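Local structure of aminotransferase, class III (Deinococcus radiodurans, 3I4J) at residues A230-S235 and P243-R248; G238-P243 and R347-L352. The protein probably transfers amino groups between substrates with the help of pyridoxal phosphate. The protein carries 1 engineered substitution. One frame throughout, in Å; residues are numbered along the deposited sequence.

Contact 1: A230-S235 and P243-R248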
ATOM      1  N   ALA C 230       8.481  -9.320  15.986  1.00 15.69           N
ATOM      2  CA  ALA C 230       8.857 -10.381  15.065  1.00 16.36           C
ATOM      3  C   ALA C 230       8.398  -9.974  13.669  1.00 18.10           C
ATOM      4  O   ALA C 230       7.199  -9.810  13.427  1.00 18.27           O
ATOM      5  CB  ALA C 230       8.202 -11.694  15.459  1.00 18.00           C
ATOM      6  N   ASP C 231       9.358  -9.792  12.769  1.00 17.44           N
ATOM      7  CA  ASP C 231       9.051  -9.419  11.392  1.00 18.26           C
ATOM      8  C   ASP C 231       8.803 -10.717  10.637  1.00 17.18           C
ATOM      9  O   ASP C 231       9.745 -11.393  10.206  1.00 18.42           O
ATOM     10  CB  ASP C 231      10.225  -8.656  10.769  1.00 19.71           C
ATOM     11  CG  ASP C 231       9.948  -8.233   9.333  1.00 22.17           C
ATOM     12  OD1 ASP C 231       8.988  -8.751   8.737  1.00 23.20           O
ATOM     13  OD2 ASP C 231      10.702  -7.397   8.796  1.00 23.56           O
ATOM     14  N   GLU C 232       7.527 -11.070  10.503  1.00 18.42           N
ATOM     15  CA  GLU C 232       7.124 -12.297   9.823  1.00 17.38           C
ATOM     16  C   GLU C 232       6.523 -12.004   8.454  1.00 19.33           C
ATOM     17  O   GLU C 232       5.786 -12.826   7.909  1.00 17.82           O
ATOM     18  CB  GLU C 232       6.099 -13.052  10.675  1.00 20.08           C
ATOM     19  CG  GLU C 232       6.625 -13.479  12.042  1.00 20.46           C
ATOM     20  CD  GLU C 232       6.933 -14.966  12.134  1.00 20.13           C
ATOM     21  OE1 GLU C 232       6.908 -15.663  11.095  1.00 21.09           O
ATOM     22  OE2 GLU C 232       7.208 -15.442  13.259  1.00 20.63           O
ATOM     23  N   VAL C 233       6.844 -10.842   7.891  1.00 18.45           N
ATOM     24  CA  VAL C 233       6.285 -10.487   6.589  1.00 21.98           C
ATOM     25  C   VAL C 233       6.550 -11.574   5.550  1.00 22.34           C
ATOM     26  O   VAL C 233       5.705 -11.846   4.701  1.00 24.97           O
ATOM     27  CB  VAL C 233       6.837  -9.130   6.088  1.00 22.13           C
ATOM     28  CG1 VAL C 233       6.341  -8.849   4.678  1.00 24.34           C
ATOM     29  CG2 VAL C 233       6.378  -8.015   7.024  1.00 22.57           C
ATOM     30  N   MET C 234       7.713 -12.209   5.621  1.00 21.95           N
ATOM     31  CA  MET C 234       8.031 -13.261   4.665  1.00 23.38           C
ATOM     32  C   MET C 234       7.953 -14.668   5.248  1.00 23.72           C
ATOM     33  O   MET C 234       7.563 -15.609   4.557  1.00 25.32           O
ATOM     34  CB  MET C 234       9.429 -13.045   4.090  1.00 25.16           C
ATOM     35  CG  MET C 234       9.800 -14.050   3.022  1.00 29.20           C
ATOM     36  SD  MET C 234      11.432 -13.733   2.326  1.00 34.97           S
ATOM     37  CE  MET C 234      11.218 -11.982   1.825  1.00 28.57           C
ATOM     38  N   SER C 235       8.306 -14.799   6.523  1.00 22.53           N
ATOM     39  CA  SER C 235       8.331 -16.097   7.195  1.00 22.83           C
ATOM     40  C   SER C 235       7.027 -16.574   7.814  1.00 23.78           C
ATOM     41  O   SER C 235       6.933 -17.730   8.241  1.00 24.14           O
ATOM     42  CB  SER C 235       9.391 -16.077   8.296  1.00 22.64           C
ATOM     43  OG  SER C 235       9.020 -15.160   9.317  1.00 21.92           O
ATOM     44  N   PRO C 243       2.514 -21.683  11.910  1.00 23.48           N
ATOM     45  CA  PRO C 243       1.680 -20.493  11.676  1.00 23.94           C
ATOM     46  C   PRO C 243       2.568 -19.250  11.622  1.00 23.49           C
ATOM     47  O   PRO C 243       2.451 -18.430  10.714  1.00 23.52           O
ATOM     48  CB  PRO C 243       0.731 -20.501  12.865  1.00 23.68           C
ATOM     49  CG  PRO C 243       0.520 -21.985  13.081  1.00 23.70           C
ATOM     50  CD  PRO C 243       1.933 -22.531  12.970  1.00 24.52           C
ATOM     51  N   LEU C 244       3.438 -19.115  12.620  1.00 21.61           N
ATOM     52  CA  LEU C 244       4.416 -18.031  12.663  1.00 21.43           C
ATOM     53  C   LEU C 244       5.738 -18.767  12.864  1.00 21.17           C
ATOM     54  O   LEU C 244       5.819 -19.693  13.675  1.00 21.29           O
ATOM     55  CB  LEU C 244       4.156 -17.073  13.832  1.00 20.86           C
ATOM     56  CG  LEU C 244       2.925 -16.166  13.720  1.00 21.88           C
ATOM     57  CD1 LEU C 244       2.752 -15.379  15.007  1.00 21.79           C
ATOM     58  CD2 LEU C 244       3.086 -15.220  12.530  1.00 23.01           C
ATOM     59  N   ALA C 245       6.765 -18.378  12.116  1.00 19.65           N
ATOM     60  CA  ALA C 245       8.064 -19.043  12.211  1.00 19.00           C
ATOM     61  C   ALA C 245       8.676 -18.977  13.601  1.00 19.01           C
ATOM     62  O   ALA C 245       9.365 -19.909  14.028  1.00 20.44           O
ATOM     63  CB  ALA C 245       9.036 -18.441  11.192  1.00 20.57           C
ATOM     64  N   LEU C 246       8.428 -17.879  14.308  1.00 17.91           N
ATOM     65  CA  LEU C 246       8.984 -17.695  15.649  1.00 19.12           C
ATOM     66  C   LEU C 246       8.601 -18.824  16.599  1.00 21.48           C
ATOM     67  O   LEU C 246       9.390 -19.210  17.465  1.00 21.44           O
ATOM     68  CB  LEU C 246       8.518 -16.360  16.237  1.00 18.61           C
ATOM     69  CG  LEU C 246       9.152 -15.945  17.571  1.00 19.25           C
ATOM     70  CD1 LEU C 246      10.656 -15.788  17.382  1.00 17.46           C
ATOM     71  CD2 LEU C 246       8.541 -14.637  18.071  1.00 18.54           C
ATOM     72  N   SER C 247       7.390 -19.346  16.427  1.00 22.43           N
ATOM     73  CA  SER C 247       6.867 -20.424  17.269  1.00 24.84           C
ATOM     74  C   SER C 247       7.663 -21.719  17.192  1.00 23.91           C
ATOM     75  O   SER C 247       7.543 -22.575  18.072  1.00 24.97           O
ATOM     76  CB  SER C 247       5.408 -20.716  16.906  1.00 27.36           C
ATOM     77  OG  SER C 247       4.599 -19.578  17.137  1.00 36.61           O
ATOM     78  N   ARG C 248       8.463 -21.881  16.145  1.00 23.61           N
ATOM     79  CA  ARG C 248       9.261 -23.095  16.010  1.00 24.69           C
ATOM     80  C   ARG C 248      10.250 -23.184  17.166  1.00 24.77           C
ATOM     81  O   ARG C 248      10.752 -24.262  17.492  1.00 25.57           O
ATOM     82  CB  ARG C 248      10.004 -23.109  14.673  1.00 25.10           C
ATOM     83  CG  ARG C 248       9.085 -23.258  13.465  1.00 27.24           C
ATOM     84  CD  ARG C 248       9.883 -23.285  12.170  1.00 28.91           C
ATOM     85  NE  ARG C 248      10.769 -24.445  12.107  1.00 31.01           N
ATOM     86  CZ  ARG C 248      10.450 -25.612  11.553  1.00 31.95           C
ATOM     87  NH1 ARG C 248       9.260 -25.788  10.995  1.00 30.51           N
ATOM     88  NH2 ARG C 248      11.327 -26.611  11.567  1.00 32.17           N
TER
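The carboxylate of Glu-232 reaches across to the turn at Leu-244 to Leu-246 and takes up two consecutive backbone N-H groups, a worked example of how one buried acid can satisfy the first two N-H groups of a short 3-10 turn. Ala-245 N donates to Glu-232 OE1 over 2.9 Å, arriving on the syn side but 17° out of the carboxylate plane. Leu-246 N gives the straighter bond, 2.9 Å to Glu-232 OE2 with 162° at the hydrogen, and uses the syn lone pair of that oxygen. OE1 has a second donor: Ser-235 OG lies 2.8 Å from Glu-232 OE1 and comes from above the plane. Three bonds thus fix the rotation of the carboxylate and probably stabilise its charge. The Glu-232 chain bends at chi2 (-105°), which swings the acid toward the turn and lays its stem at about a right angle to Leu-244, whose CD2 sits 3.9 Å from Glu-232 CD. Apolar contacts flank the polar centre: Ala-230 CB meets Leu-246 CD2 at 3.9 Å, and Ala-245 CB rests 3.8 Å from Ser-235 CB. Asp-231, next to the glutamate, turns its OD1 to Val-233 N in an Asx turn. Residues 230-231 belong to a strand of the central mixed sheet, between strands 191-196 and 256-259, and the 3-10 turn 245-248 packs beside it. A strand of the central sheet carrying an aspartate here is typical of fold type I aminotransferases, where that residue faces the pyridine nitrogen of the cofactor; Asp-231 probably does the same.

Contact 2: G238-P243 and R347-L352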
ATOM      1  N   GLY C 238       2.478 -19.950   7.777  1.00 22.30           N
ATOM      2  CA  GLY C 238       2.762 -21.301   7.321  1.00 23.22           C
ATOM      3  C   GLY C 238       3.988 -21.502   6.454  1.00 24.46           C
ATOM      4  O   GLY C 238       4.449 -22.631   6.279  1.00 24.25           O
ATOM      5  N   ARG C 239       4.512 -20.409   5.913  1.00 23.99           N
ATOM      6  CA  ARG C 239       5.683 -20.430   5.042  1.00 23.83           C
ATOM      7  C   ARG C 239       6.812 -21.327   5.568  1.00 22.81           C
ATOM      8  O   ARG C 239       7.384 -22.131   4.825  1.00 22.35           O
ATOM      9  CB  ARG C 239       6.201 -18.997   4.877  1.00 26.27           C
ATOM     10  CG  ARG C 239       7.260 -18.795   3.811  1.00 30.66           C
ATOM     11  CD  ARG C 239       6.619 -18.616   2.436  1.00 32.87           C
ATOM     12  NE  ARG C 239       7.153 -19.605   1.529  1.00 33.71           N
ATOM     13  CZ  ARG C 239       6.717 -19.845   0.303  1.00 29.59           C
ATOM     14  NH1 ARG C 239       5.704 -19.159  -0.226  1.00 25.71           N
ATOM     15  NH2 ARG C 239       7.297 -20.805  -0.387  1.00 29.54           N
ATOM     16  N   CYS C 240       7.128 -21.185   6.849  1.00 21.91           N
ATOM     17  CA  CYS C 240       8.206 -21.957   7.452  1.00 21.29           C
ATOM     18  C   CYS C 240       7.764 -23.199   8.222  1.00 22.93           C
ATOM     19  O   CYS C 240       8.464 -23.648   9.131  1.00 24.11           O
ATOM     20  CB  CYS C 240       9.034 -21.048   8.363  1.00 20.92           C
ATOM     21  SG  CYS C 240       9.963 -19.771   7.463  1.00 22.13           S
ATOM     22  N   GLY C 241       6.610 -23.751   7.854  1.00 23.39           N
ATOM     23  CA  GLY C 241       6.109 -24.949   8.513  1.00 22.96           C
ATOM     24  C   GLY C 241       5.483 -24.733   9.878  1.00 25.06           C
ATOM     25  O   GLY C 241       5.345 -25.678  10.661  1.00 24.35           O
ATOM     26  N   SER C 242       5.097 -23.492  10.158  1.00 23.87           N
ATOM     27  CA  SER C 242       4.477 -23.115  11.428  1.00 25.31           C
ATOM     28  C   SER C 242       3.622 -21.869  11.163  1.00 24.25           C
ATOM     29  O   SER C 242       3.945 -21.079  10.273  1.00 24.39           O
ATOM     30  CB  SER C 242       5.575 -22.801  12.455  1.00 26.88           C
ATOM     31  OG  SER C 242       5.041 -22.328  13.681  1.00 29.43           O
ATOM     32  N   PRO C 243       2.514 -21.683  11.910  1.00 23.48           N
ATOM     33  CA  PRO C 243       1.680 -20.493  11.676  1.00 23.94           C
ATOM     34  C   PRO C 243       2.568 -19.250  11.622  1.00 23.49           C
ATOM     35  O   PRO C 243       2.451 -18.430  10.714  1.00 23.52           O
ATOM     36  CB  PRO C 243       0.731 -20.501  12.865  1.00 23.68           C
ATOM     37  CG  PRO C 243       0.520 -21.985  13.081  1.00 23.70           C
ATOM     38  CD  PRO C 243       1.933 -22.531  12.970  1.00 24.52           C
ATOM     39  N   ARG C 347      20.255 -24.085   2.849  1.00 27.58           N
ATOM     40  CA  ARG C 347      19.489 -23.938   4.080  1.00 27.05           C
ATOM     41  C   ARG C 347      17.995 -23.916   3.821  1.00 25.39           C
ATOM     42  O   ARG C 347      17.551 -23.547   2.737  1.00 23.29           O
ATOM     43  CB  ARG C 347      19.879 -22.631   4.777  1.00 28.82           C
ATOM     44  CG  ARG C 347      21.359 -22.497   5.049  1.00 34.66           C
ATOM     45  CD  ARG C 347      21.704 -21.181   5.723  1.00 35.47           C
ATOM     46  NE  ARG C 347      21.370 -20.015   4.911  1.00 36.13           N
ATOM     47  CZ  ARG C 347      22.096 -18.901   4.879  1.00 34.60           C
ATOM     48  NH1 ARG C 347      23.202 -18.808   5.605  1.00 36.54           N
ATOM     49  NH2 ARG C 347      21.715 -17.875   4.130  1.00 32.62           N
ATOM     50  N   GLY C 348      17.221 -24.294   4.830  1.00 23.50           N
ATOM     51  CA  GLY C 348      15.781 -24.277   4.680  1.00 22.06           C
ATOM     52  C   GLY C 348      15.010 -24.502   5.962  1.00 22.64           C
ATOM     53  O   GLY C 348      15.406 -25.301   6.811  1.00 22.46           O
ATOM     54  N   THR C 349      13.917 -23.763   6.112  1.00 20.84           N
ATOM     55  CA  THR C 349      13.027 -23.894   7.259  1.00 21.86           C
ATOM     56  C   THR C 349      11.654 -23.892   6.597  1.00 22.82           C
ATOM     57  O   THR C 349      11.207 -22.860   6.104  1.00 19.70           O
ATOM     58  CB  THR C 349      13.137 -22.691   8.234  1.00 22.51           C
ATOM     59  OG1 THR C 349      14.479 -22.581   8.725  1.00 23.31           O
ATOM     60  CG2 THR C 349      12.219 -22.898   9.423  1.00 22.46           C
ATOM     61  N   GLY C 350      10.994 -25.046   6.567  1.00 22.31           N
ATOM     62  CA  GLY C 350       9.706 -25.120   5.901  1.00 23.50           C
ATOM     63  C   GLY C 350       9.961 -24.857   4.422  1.00 22.50           C
ATOM     64  O   GLY C 350      10.924 -25.378   3.861  1.00 24.21           O
ATOM     65  N   LEU C 351       9.126 -24.039   3.784  1.00 20.98           N
ATOM     66  CA  LEU C 351       9.322 -23.742   2.372  1.00 21.18           C
ATOM     67  C   LEU C 351       9.988 -22.396   2.095  1.00 21.00           C
ATOM     68  O   LEU C 351       9.665 -21.707   1.124  1.00 20.98           O
ATOM     69  CB  LEU C 351       8.001 -23.862   1.601  1.00 21.04           C
ATOM     70  CG  LEU C 351       7.663 -25.297   1.159  1.00 20.65           C
ATOM     71  CD1 LEU C 351       6.254 -25.361   0.572  1.00 21.90           C
ATOM     72  CD2 LEU C 351       8.696 -25.767   0.135  1.00 20.45           C
ATOM     73  N   LEU C 352      10.908 -22.021   2.977  1.00 20.40           N
ATOM     74  CA  LEU C 352      11.705 -20.813   2.810  1.00 20.14           C
ATOM     75  C   LEU C 352      13.118 -21.393   2.784  1.00 20.86           C
ATOM     76  O   LEU C 352      13.634 -21.837   3.810  1.00 20.91           O
ATOM     77  CB  LEU C 352      11.530 -19.855   3.992  1.00 20.78           C
ATOM     78  CG  LEU C 352      12.431 -18.617   3.965  1.00 22.44           C
ATOM     79  CD1 LEU C 352      12.360 -17.967   2.599  1.00 25.54           C
ATOM     80  CD2 LEU C 352      12.004 -17.634   5.048  1.00 24.36           C
TER
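Backbone meets backbone where Cys-240 packs on Gly-350, their CA atoms 3.8 Å apart. Here two beta turns are pressed together, a type I turn at 238-241 and a type II' turn at 349-352, and a side chain on Gly-350 would clash with the facing main chain. The Leu-351 N-H donates to Arg-239 O over 2.8 Å, and Cys-240 CA makes a CA-H...O contact with Thr-349 O. Arg-239 returns the grip: its chain, bent at chi2 (84°) and chi3, brings the guanidinium edge to Leu-351 O, with a weak bond from Arg-239 NE and one of 3.0 Å from Arg-239 NH2, whose position is less certain. The same NH2, subject to that uncertainty, also bonds Pro-405 O, while NH1 bonds Asn-42 OD1. A leucine in its place would probably leave Leu-351 O and Pro-405 O without this donor and Asn-42 without its mate. On the inner side Cys-240 SG touches Leu-352 CB at 3.8 Å. Against this close backbone fit, partly exposed Thr-349 adds only a light van der Waals contact of its methyl CG2 with Cys-240 CB, and residues 347-348 do not touch the loop. The turn at 349-352 is the hairpin between strands 343-349 and 352-357 of the small antiparallel sheet; Leu-351 lies against Arg-325 and Leu-329 of helix 318-339, and Pro-243 touches Thr-319 of the same helix.

Contacts 1 and 2 have centres about 9 Å apart and share Pro-243; the loop that follows strand 227-231 is held to the residues just after that strand in contact 1 and to the hairpin of the small sheet in contact 2. The two also touch directly: Met-234 O packs 3.3 Å from Arg-239 CG, and Arg-248 NH1 approaches Cys-240 O to 2.9 Å. The same guanidinium places its NE 3.4 Å from Thr-349 CG2. Together they connect the central sheet to the small antiparallel one. If Asp-231 meets the cofactor as its counterparts in relatives do, contact 1 adjoins the active site, with contact 2 that same centre-to-centre distance away from contact 1.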